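Local structure of uncharacterized protein (Sus scrofa, 5BNF) at residues F10-I22 with D33-F45. The protein is porcine CD38, a disulfide-bonded member of the ADP-ribosyl cyclase family whose chain joins a helical part to a parallel beta sheet. Residues are numbered along the deposited sequence; the frame is centred on the assembly and turned at random.
Sequences FQEIILRRCYTYI and DCQKIKKAFTDAF
Roughly antiparallel at 141°, with axes 9.1 Å apart at closest approach, residues 10-22 of helix 10-25 and helix 34-45 set Leu15 beside Lys38 and Cys18 beside Cys34 in a helical hairpin of the ADP-ribosyl cyclase fold, locked by the Cys18-Cys34 disulfide. There, Cys34 is a knob in the hole formed by Leu15, Cys18, Tyr19 and Ile22. The Tyr19 ring lays one face against the Cys34 side chain: Cys34 CB sits 3.4 Å from the ring centroid, almost on the normal, a CH-pi contact, and Cys34 SG shares that face in a sulfur-aromatic contact. Midway, the extended Lys38 chain crosses Leu15 at a slant, tight where Lys38 CD meets Leu15 CG at 3.4 Å. Ile14 reaches over with CD1, 3.9 Å from Phe41 CD2. At the other end Phe10, its CG anti to the backbone N (chi1 177°), directs its ring across the interface, and its edge meets the face of Phe41 in a T-shaped pair with planes at 87°. Phe45 flanks Phe10 obliquely, and Trp111 touches all three rings, extending the aromatic cluster. Within helix 34-45, Lys38 O accepts two bonds, from Thr42 N and, from the opposite face of its carbonyl plane, from Thr42 OG1 at 3.0 Å.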
loop_
_atom_site.group_PDB
_atom_site.type_symbol
_atom_site.label_atom_id
_atom_site.label_comp_id
_atom_site.label_asym_id
_atom_site.label_seq_id
_atom_site.Cartn_x
_atom_site.Cartn_y
_atom_site.Cartn_z
ATOM N N PHE A 10 -9.457 -17.822 3.208
ATOM C CA PHE A 10 -9.387 -16.400 2.931
ATOM C C PHE A 10 -10.507 -15.623 3.616
ATOM O O PHE A 10 -10.259 -14.624 4.288
ATOM C CB PHE A 10 -9.448 -16.162 1.420
ATOM C CG PHE A 10 -9.464 -14.712 1.047
ATOM C CD1 PHE A 10 -8.322 -13.936 1.188
ATOM C CD2 PHE A 10 -10.644 -14.100 0.638
ATOM C CE1 PHE A 10 -8.359 -12.569 0.934
ATOM C CE2 PHE A 10 -10.685 -12.735 0.384
ATOM C CZ PHE A 10 -9.539 -11.969 0.534
ATOM N N GLN A 11 -11.738 -16.088 3.443
ATOM C CA GLN A 11 -12.900 -15.429 4.028
ATOM C C GLN A 11 -12.825 -15.278 5.541
ATOM O O GLN A 11 -13.016 -14.190 6.077
ATOM C CB GLN A 11 -14.173 -16.186 3.659
ATOM C CG GLN A 11 -14.497 -16.127 2.185
ATOM C CD GLN A 11 -13.894 -17.272 1.402
ATOM O OE1 GLN A 11 -12.893 -17.872 1.806
ATOM N NE2 GLN A 11 -14.499 -17.576 0.261
ATOM N N GLU A 12 -12.546 -16.378 6.224
ATOM C CA GLU A 12 -12.458 -16.382 7.676
ATOM C C GLU A 12 -11.370 -15.433 8.155
ATOM O O GLU A 12 -11.555 -14.680 9.116
ATOM C CB GLU A 12 -12.140 -17.791 8.154
ATOM C CG GLU A 12 -12.696 -18.866 7.244
ATOM C CD GLU A 12 -12.116 -20.226 7.544
ATOM O OE1 GLU A 12 -12.359 -21.163 6.755
ATOM O OE2 GLU A 12 -11.418 -20.353 8.574
ATOM N N ILE A 13 -10.232 -15.475 7.473
ATOM C CA ILE A 13 -9.097 -14.640 7.826
ATOM C C ILE A 13 -9.394 -13.147 7.812
ATOM O O ILE A 13 -9.127 -12.458 8.796
ATOM C CB ILE A 13 -7.898 -14.926 6.905
ATOM C CG1 ILE A 13 -7.404 -16.353 7.151
ATOM C CG2 ILE A 13 -6.789 -13.910 7.151
ATOM C CD1 ILE A 13 -6.135 -16.730 6.384
ATOM N N ILE A 14 -9.945 -12.641 6.713
ATOM C CA ILE A 14 -10.237 -11.215 6.646
ATOM C C ILE A 14 -11.347 -10.815 7.602
ATOM O O ILE A 14 -11.395 -9.669 8.052
ATOM C CB ILE A 14 -10.617 -10.752 5.216
ATOM C CG1 ILE A 14 -11.892 -11.453 4.750
ATOM C CG2 ILE A 14 -9.467 -11.032 4.257
ATOM C CD1 ILE A 14 -12.392 -10.951 3.398
ATOM N N LEU A 15 -12.242 -11.749 7.915
ATOM C CA LEU A 15 -13.327 -11.443 8.839
ATOM C C LEU A 15 -12.716 -11.220 10.216
ATOM O O LEU A 15 -13.000 -10.225 10.874
ATOM C CB LEU A 15 -14.341 -12.589 8.916
ATOM C CG LEU A 15 -15.823 -12.214 8.764
ATOM C CD1 LEU A 15 -16.647 -13.139 9.646
ATOM C CD2 LEU A 15 -16.076 -10.757 9.161
ATOM N N ARG A 16 -11.872 -12.155 10.641
ATOM C CA ARG A 16 -11.208 -12.056 11.933
ATOM C C ARG A 16 -10.418 -10.760 12.028
ATOM O O ARG A 16 -10.671 -9.921 12.893
ATOM C CB ARG A 16 -10.246 -13.227 12.129
ATOM C CG ARG A 16 -9.291 -13.015 13.288
ATOM C CD ARG A 16 -7.925 -13.618 13.004
ATOM N NE ARG A 16 -7.657 -14.807 13.807
ATOM C CZ ARG A 16 -7.357 -15.997 13.298
ATOM N NH1 ARG A 16 -7.293 -16.158 11.983
ATOM N NH2 ARG A 16 -7.114 -17.024 14.104
ATOM N N ARG A 17 -9.448 -10.619 11.128
ATOM C CA ARG A 17 -8.590 -9.448 11.091
ATOM C C ARG A 17 -9.378 -8.160 11.218
ATOM O O ARG A 17 -9.047 -7.305 12.038
ATOM C CB ARG A 17 -7.773 -9.423 9.795
ATOM C CG ARG A 17 -6.699 -10.500 9.716
ATOM C CD ARG A 17 -5.726 -10.232 8.576
ATOM N NE ARG A 17 -4.655 -11.220 8.534
ATOM C CZ ARG A 17 -3.673 -11.212 7.644
ATOM N NH1 ARG A 17 -3.630 -10.262 6.722
ATOM N NH2 ARG A 17 -2.744 -12.156 7.672
ATOM N N CYS A 18 -10.424 -8.023 10.413
ATOM C CA CYS A 18 -11.243 -6.818 10.460
ATOM C C CYS A 18 -11.736 -6.493 11.870
ATOM O O CYS A 18 -11.564 -5.373 12.351
ATOM C CB CYS A 18 -12.435 -6.954 9.519
ATOM S SG CYS A 18 -13.611 -5.572 9.618
ATOM N N TYR A 19 -12.356 -7.461 12.533
ATOM C CA TYR A 19 -12.844 -7.216 13.880
ATOM C C TYR A 19 -11.698 -6.831 14.794
ATOM O O TYR A 19 -11.739 -5.786 15.437
ATOM C CB TYR A 19 -13.590 -8.439 14.425
ATOM C CG TYR A 19 -15.030 -8.506 13.953
ATOM C CD1 TYR A 19 -15.885 -7.419 14.126
ATOM C CD2 TYR A 19 -15.530 -9.642 13.324
ATOM C CE1 TYR A 19 -17.204 -7.457 13.683
ATOM C CE2 TYR A 19 -16.852 -9.693 12.876
ATOM C CZ TYR A 19 -17.682 -8.595 13.059
ATOM O OH TYR A 19 -18.989 -8.627 12.619
ATOM N N THR A 20 -10.663 -7.661 14.838
ATOM C CA THR A 20 -9.514 -7.369 15.682
ATOM C C THR A 20 -9.031 -5.930 15.484
ATOM O O THR A 20 -8.478 -5.321 16.401
ATOM C CB THR A 20 -8.354 -8.322 15.383
ATOM O OG1 THR A 20 -8.765 -9.666 15.651
ATOM C CG2 THR A 20 -7.154 -7.989 16.247
ATOM N N TYR A 21 -9.254 -5.386 14.291
ATOM C CA TYR A 21 -8.827 -4.026 13.989
ATOM C C TYR A 21 -9.730 -2.961 14.607
ATOM O O TYR A 21 -9.241 -2.019 15.229
ATOM C CB TYR A 21 -8.766 -3.801 12.470
ATOM C CG TYR A 21 -8.115 -2.488 12.078
ATOM C CD1 TYR A 21 -6.729 -2.348 12.066
ATOM C CD2 TYR A 21 -8.887 -1.379 11.737
ATOM C CE1 TYR A 21 -6.125 -1.130 11.718
ATOM C CE2 TYR A 21 -8.293 -0.160 11.390
ATOM C CZ TYR A 21 -6.915 -0.048 11.381
ATOM O OH TYR A 21 -6.331 1.139 11.012
ATOM N N ILE A 22 -11.042 -3.109 14.442
ATOM C CA ILE A 22 -11.984 -2.120 14.956
ATOM C C ILE A 22 -12.313 -2.188 16.442
ATOM O O ILE A 22 -13.026 -1.326 16.957
ATOM C CB ILE A 22 -13.315 -2.164 14.196
ATOM C CG1 ILE A 22 -13.985 -3.524 14.395
ATOM C CG2 ILE A 22 -13.075 -1.876 12.729
ATOM C CD1 ILE A 22 -15.447 -3.547 13.980
ATOM N N ASP A 33 -18.697 -2.144 10.274
ATOM C CA ASP A 33 -19.176 -3.528 10.289
ATOM C C ASP A 33 -18.307 -4.450 9.444
ATOM O O ASP A 33 -18.226 -4.308 8.229
ATOM C CB ASP A 33 -20.616 -3.600 9.787
ATOM C CG ASP A 33 -21.076 -5.028 9.547
ATOM O OD1 ASP A 33 -20.898 -5.876 10.448
ATOM O OD2 ASP A 33 -21.621 -5.307 8.460
ATOM N N CYS A 34 -17.685 -5.420 10.099
ATOM C CA CYS A 34 -16.797 -6.350 9.430
ATOM C C CYS A 34 -17.408 -7.311 8.419
ATOM O O CYS A 34 -16.814 -7.566 7.370
ATOM C CB CYS A 34 -16.015 -7.124 10.484
ATOM S SG CYS A 34 -14.735 -6.074 11.232
ATOM N N GLN A 35 -18.575 -7.865 8.729
ATOM C CA GLN A 35 -19.222 -8.788 7.802
ATOM C C GLN A 35 -19.562 -8.066 6.495
ATOM O O GLN A 35 -19.461 -8.643 5.413
ATOM C CB GLN A 35 -20.484 -9.386 8.432
ATOM C CG GLN A 35 -21.496 -9.976 7.441
ATOM C CD GLN A 35 -20.920 -11.043 6.518
ATOM O OE1 GLN A 35 -20.238 -11.970 6.960
ATOM N NE2 GLN A 35 -21.213 -10.923 5.228
ATOM N N LYS A 36 -19.952 -6.801 6.602
ATOM C CA LYS A 36 -20.290 -6.000 5.433
ATOM C C LYS A 36 -19.048 -5.862 4.565
ATOM O O LYS A 36 -19.110 -5.997 3.344
ATOM C CB LYS A 36 -20.758 -4.614 5.872
ATOM C CG LYS A 36 -22.086 -4.176 5.289
ATOM C CD LYS A 36 -22.985 -3.606 6.378
ATOM C CE LYS A 36 -22.332 -2.432 7.096
ATOM N NZ LYS A 36 -23.155 -1.963 8.248
ATOM N N ILE A 37 -17.920 -5.584 5.216
ATOM C CA ILE A 37 -16.647 -5.421 4.529
ATOM C C ILE A 37 -16.273 -6.709 3.798
ATOM O O ILE A 37 -16.023 -6.693 2.594
ATOM C CB ILE A 37 -15.512 -5.060 5.525
ATOM C CG1 ILE A 37 -15.798 -3.714 6.196
ATOM C CG2 ILE A 37 -14.181 -4.984 4.796
ATOM C CD1 ILE A 37 -15.705 -2.514 5.269
ATOM N N LYS A 38 -16.245 -7.816 4.534
ATOM C CA LYS A 38 -15.902 -9.121 3.978
ATOM C C LYS A 38 -16.728 -9.449 2.743
ATOM O O LYS A 38 -16.221 -10.025 1.777
ATOM C CB LYS A 38 -16.109 -10.206 5.032
ATOM C CG LYS A 38 -16.217 -11.608 4.461
ATOM C CD LYS A 38 -16.755 -12.586 5.496
ATOM C CE LYS A 38 -17.438 -13.770 4.830
ATOM N NZ LYS A 38 -18.092 -14.674 5.822
ATOM N N LYS A 39 -18.003 -9.087 2.786
ATOM C CA LYS A 39 -18.905 -9.338 1.673
ATOM C C LYS A 39 -18.446 -8.553 0.453
ATOM O O LYS A 39 -18.391 -9.081 -0.653
ATOM C CB LYS A 39 -20.329 -8.919 2.045
ATOM C CG LYS A 39 -21.354 -9.191 0.960
ATOM C CD LYS A 39 -21.512 -10.682 0.719
ATOM C CE LYS A 39 -22.518 -10.948 -0.384
ATOM N NZ LYS A 39 -22.585 -12.401 -0.704
ATOM N N ALA A 40 -18.118 -7.285 0.666
ATOM C CA ALA A 40 -17.662 -6.414 -0.409
ATOM C C ALA A 40 -16.345 -6.888 -1.026
ATOM O O ALA A 40 -16.182 -6.905 -2.249
ATOM C CB ALA A 40 -17.503 -5.014 0.117
ATOM N N PHE A 41 -15.405 -7.256 -0.167
ATOM C CA PHE A 41 -14.110 -7.734 -0.613
ATOM C C PHE A 41 -14.369 -8.895 -1.566
ATOM O O PHE A 41 -14.014 -8.844 -2.743
ATOM C CB PHE A 41 -13.298 -8.229 0.587
ATOM C CG PHE A 41 -11.807 -8.091 0.423
ATOM C CD1 PHE A 41 -11.205 -8.228 -0.826
ATOM C CD2 PHE A 41 -11.002 -7.849 1.530
ATOM C CE1 PHE A 41 -9.819 -8.123 -0.967
ATOM C CE2 PHE A 41 -9.618 -7.742 1.402
ATOM C CZ PHE A 41 -9.025 -7.880 0.148
ATOM N N THR A 42 -15.006 -9.932 -1.033
ATOM C CA THR A 42 -15.334 -11.138 -1.778
ATOM C C THR A 42 -16.166 -10.878 -3.036
ATOM O O THR A 42 -15.871 -11.412 -4.105
ATOM C CB THR A 42 -16.091 -12.129 -0.879
ATOM O OG1 THR A 42 -15.298 -12.431 0.274
ATOM C CG2 THR A 42 -16.376 -13.406 -1.629
ATOM N N ASP A 43 -17.203 -10.059 -2.912
ATOM C CA ASP A 43 -18.063 -9.744 -4.047
ATOM C C ASP A 43 -17.308 -9.100 -5.190
ATOM O O ASP A 43 -17.703 -9.205 -6.350
ATOM C CB ASP A 43 -19.188 -8.811 -3.610
ATOM C CG ASP A 43 -20.246 -9.525 -2.807
ATOM O OD1 ASP A 43 -20.007 -10.694 -2.435
ATOM O OD2 ASP A 43 -21.309 -8.922 -2.546
ATOM N N ALA A 44 -16.214 -8.436 -4.850
ATOM C CA ALA A 44 -15.398 -7.743 -5.829
ATOM C C ALA A 44 -14.654 -8.632 -6.823
ATOM O O ALA A 44 -14.365 -8.195 -7.937
ATOM C CB ALA A 44 -14.397 -6.844 -5.103
ATOM N N PHE A 45 -14.357 -9.872 -6.443
ATOM C CA PHE A 45 -13.590 -10.749 -7.320
ATOM C C PHE A 45 -14.134 -12.156 -7.560
ATOM O O PHE A 45 -13.869 -12.759 -8.601
ATOM C CB PHE A 45 -12.165 -10.857 -6.781
ATOM C CG PHE A 45 -12.051 -11.683 -5.525
ATOM C CD1 PHE A 45 -11.952 -13.070 -5.595
ATOM C CD2 PHE A 45 -12.026 -11.073 -4.270
ATOM C CE1 PHE A 45 -11.832 -13.841 -4.438
ATOM C CE2 PHE A 45 -11.907 -11.840 -3.097
ATOM C CZ PHE A 45 -11.807 -13.224 -3.186
#